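Local coordinates for protein chitin deacetylase 1 (Bombyx mori, PDB 5ZNT) that hydrolyses the N-acetamido groups of N-acetyl-D-glucosamine residues in chitin, a zinc-dependent reaction that yields chitosan and acetate, at residues 38-44 against 263-269. Residues are numbered along the deposited sequence; the frame is centred on the assembly and turned at random.
Sequences QMITITF and APLGLYF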
loop_
_atom_site.group_PDB
_atom_site.type_symbol
_atom_site.label_atom_id
_atom_site.label_comp_id
_atom_site.label_asym_id
_atom_site.label_seq_id
_atom_site.Cartn_x
_atom_site.Cartn_y
_atom_site.Cartn_z
ATOM N N GLN A 38 -9.554 14.868 2.456
ATOM C CA GLN A 38 -8.419 14.524 1.606
ATOM C C GLN A 38 -7.645 13.387 2.274
ATOM O O GLN A 38 -6.981 13.592 3.291
ATOM C CB GLN A 38 -7.519 15.734 1.395
ATOM C CG GLN A 38 -6.287 15.447 0.535
ATOM C CD GLN A 38 -6.656 14.924 -0.863
ATOM O OE1 GLN A 38 -7.169 15.675 -1.701
ATOM N NE2 GLN A 38 -6.369 13.637 -1.125
ATOM N N MET A 39 -7.731 12.196 1.707
ATOM C CA MET A 39 -7.014 11.043 2.231
ATOM C C MET A 39 -5.606 10.990 1.653
ATOM O O MET A 39 -5.398 11.264 0.467
ATOM C CB MET A 39 -7.774 9.762 1.894
ATOM C CG MET A 39 -9.082 9.648 2.660
ATOM S SD MET A 39 -10.076 8.250 2.102
ATOM C CE MET A 39 -11.236 9.014 0.960
ATOM N N ILE A 40 -4.639 10.645 2.504
ATOM C CA ILE A 40 -3.262 10.424 2.075
ATOM C C ILE A 40 -2.864 9.028 2.540
ATOM O O ILE A 40 -3.022 8.702 3.719
ATOM C CB ILE A 40 -2.308 11.494 2.639
ATOM C CG1 ILE A 40 -2.802 12.893 2.211
ATOM C CG2 ILE A 40 -0.872 11.289 2.117
ATOM C CD1 ILE A 40 -1.967 14.057 2.772
ATOM N N THR A 41 -2.369 8.205 1.619
ATOM C CA THR A 41 -1.927 6.846 1.949
ATOM C C THR A 41 -0.407 6.813 1.837
ATOM O O THR A 41 0.142 6.641 0.752
ATOM C CB THR A 41 -2.562 5.789 1.046
ATOM O OG1 THR A 41 -2.216 6.021 -0.327
ATOM C CG2 THR A 41 -4.083 5.801 1.178
ATOM N N ILE A 42 0.266 7.016 2.967
ATOM C CA ILE A 42 1.688 6.727 3.043
ATOM C C ILE A 42 1.872 5.215 3.038
ATOM O O ILE A 42 1.217 4.505 3.806
ATOM C CB ILE A 42 2.286 7.326 4.321
ATOM C CG1 ILE A 42 2.150 8.850 4.332
ATOM C CG2 ILE A 42 3.742 6.885 4.487
ATOM C CD1 ILE A 42 2.407 9.423 5.742
ATOM N N THR A 43 2.758 4.710 2.174
ATOM C CA THR A 43 3.068 3.284 2.174
ATOM C C THR A 43 4.575 3.089 2.188
ATOM O O THR A 43 5.340 3.978 1.803
ATOM C CB THR A 43 2.462 2.536 0.964
ATOM O OG1 THR A 43 3.200 2.851 -0.232
ATOM C CG2 THR A 43 0.979 2.916 0.750
ATOM N N PHE A 44 4.988 1.890 2.629
ATOM C CA PHE A 44 6.378 1.453 2.626
ATOM C C PHE A 44 6.466 0.036 2.077
ATOM O O PHE A 44 5.716 -0.847 2.515
ATOM C CB PHE A 44 6.968 1.502 4.042
ATOM C CG PHE A 44 6.963 2.871 4.629
ATOM C CD1 PHE A 44 7.927 3.799 4.251
ATOM C CD2 PHE A 44 5.973 3.247 5.530
ATOM C CE1 PHE A 44 7.902 5.089 4.780
ATOM C CE2 PHE A 44 5.959 4.527 6.065
ATOM C CZ PHE A 44 6.928 5.436 5.695
ATOM N N ALA A 263 -9.059 13.019 -4.909
ATOM C CA ALA A 263 -8.705 11.608 -4.976
ATOM C C ALA A 263 -7.632 11.319 -3.928
ATOM O O ALA A 263 -6.741 12.149 -3.711
ATOM C CB ALA A 263 -8.194 11.243 -6.371
ATOM N N PRO A 264 -7.705 10.185 -3.239
ATOM C CA PRO A 264 -6.641 9.830 -2.293
ATOM C C PRO A 264 -5.267 10.016 -2.923
ATOM O O PRO A 264 -5.040 9.679 -4.090
ATOM C CB PRO A 264 -6.936 8.363 -1.960
ATOM C CG PRO A 264 -8.459 8.257 -2.097
ATOM C CD PRO A 264 -8.796 9.192 -3.283
ATOM N N LEU A 265 -4.377 10.646 -2.174
ATOM C CA LEU A 265 -3.017 10.899 -2.628
ATOM C C LEU A 265 -2.098 9.801 -2.084
ATOM O O LEU A 265 -1.985 9.624 -0.868
ATOM C CB LEU A 265 -2.548 12.261 -2.132
ATOM C CG LEU A 265 -1.059 12.603 -2.249
ATOM C CD1 LEU A 265 -0.646 12.774 -3.698
ATOM C CD2 LEU A 265 -0.749 13.867 -1.452
ATOM N N GLY A 266 -1.422 9.074 -2.979
ATOM C CA GLY A 266 -0.549 7.987 -2.570
ATOM C C GLY A 266 0.879 8.425 -2.540
ATOM O O GLY A 266 1.445 8.841 -3.557
ATOM N N LEU A 267 1.523 8.332 -1.356
ATOM C CA LEU A 267 2.936 8.632 -1.170
ATOM C C LEU A 267 3.659 7.317 -0.864
ATOM O O LEU A 267 3.656 6.827 0.275
ATOM C CB LEU A 267 3.138 9.672 -0.071
ATOM C CG LEU A 267 2.335 10.969 -0.295
ATOM C CD1 LEU A 267 2.572 11.916 0.908
ATOM C CD2 LEU A 267 2.767 11.634 -1.616
ATOM N N TYR A 268 4.275 6.742 -1.883
ATOM C CA TYR A 268 4.738 5.355 -1.833
ATOM C C TYR A 268 6.251 5.344 -1.673
ATOM O O TYR A 268 6.975 5.707 -2.601
ATOM C CB TYR A 268 4.314 4.608 -3.092
ATOM C CG TYR A 268 2.856 4.783 -3.460
ATOM C CD1 TYR A 268 1.852 4.472 -2.553
ATOM C CD2 TYR A 268 2.486 5.244 -4.715
ATOM C CE1 TYR A 268 0.513 4.575 -2.893
ATOM C CE2 TYR A 268 1.149 5.382 -5.057
ATOM C CZ TYR A 268 0.171 5.047 -4.146
ATOM O OH TYR A 268 -1.160 5.169 -4.495
ATOM N N PHE A 269 6.728 4.931 -0.496
ATOM C CA PHE A 269 8.142 5.035 -0.144
ATOM C C PHE A 269 8.836 3.684 -0.040
ATOM O O PHE A 269 8.214 2.638 0.186
ATOM C CB PHE A 269 8.336 5.737 1.206
ATOM C CG PHE A 269 7.941 7.187 1.210
ATOM C CD1 PHE A 269 8.822 8.162 0.775
ATOM C CD2 PHE A 269 6.696 7.573 1.676
ATOM C CE1 PHE A 269 8.458 9.517 0.803
ATOM C CE2 PHE A 269 6.312 8.914 1.696
ATOM C CZ PHE A 269 7.184 9.885 1.253
HETATM O O HOH W 1 -3.097 5.012 -2.836
HETATM O O HOH W 2 5.685 1.953 -0.771
#
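Thr43 meets the Tyr268 ring edge, CG2 in plane and OG1 3.1 Å from Tyr268 CD1; the Gly266 carbonyl carbon lies over the centre of one face. The tyrosine hydroxyl shares a water with Thr41 OG1. Thr43 OG1 hydrogen-bonds to Arg146, whose guanidinium makes a cation-pi contact with Tyr268. On the other sheet face, the Phe44 and Phe269 rings run side by side but barely overlap, their planes at 28°; Thr43 O meets the Phe269 edge in plane. Ile40 CG2, anti to the backbone N, reaches Leu267 CD1 at 3.7 Å. Five backbone hydrogen bonds pair the strands in parallel, from Leu265 N to Met39 O (2.9 Å) through Phe269 N to Thr43 O (2.8 Å). Gln38 NE2 donates to Ala263 O at 3.0 Å and to Met39 O, approaching the latter from the face opposite Leu265 N. A leucine here would probably leave Met39 O with Leu265 N alone across the strands and Ala263 O untied from 38-44. These neighbouring strands lie in the parallel sheet of the distorted CE4 (beta/alpha) barrel, 38-45 running on to zinc ligand Asp46 and pairing with 298-300 and 75-78; helix 303-311 covers Met39, Thr41 and Pro264, helix 243-258 Gln38, Leu265 and Phe269.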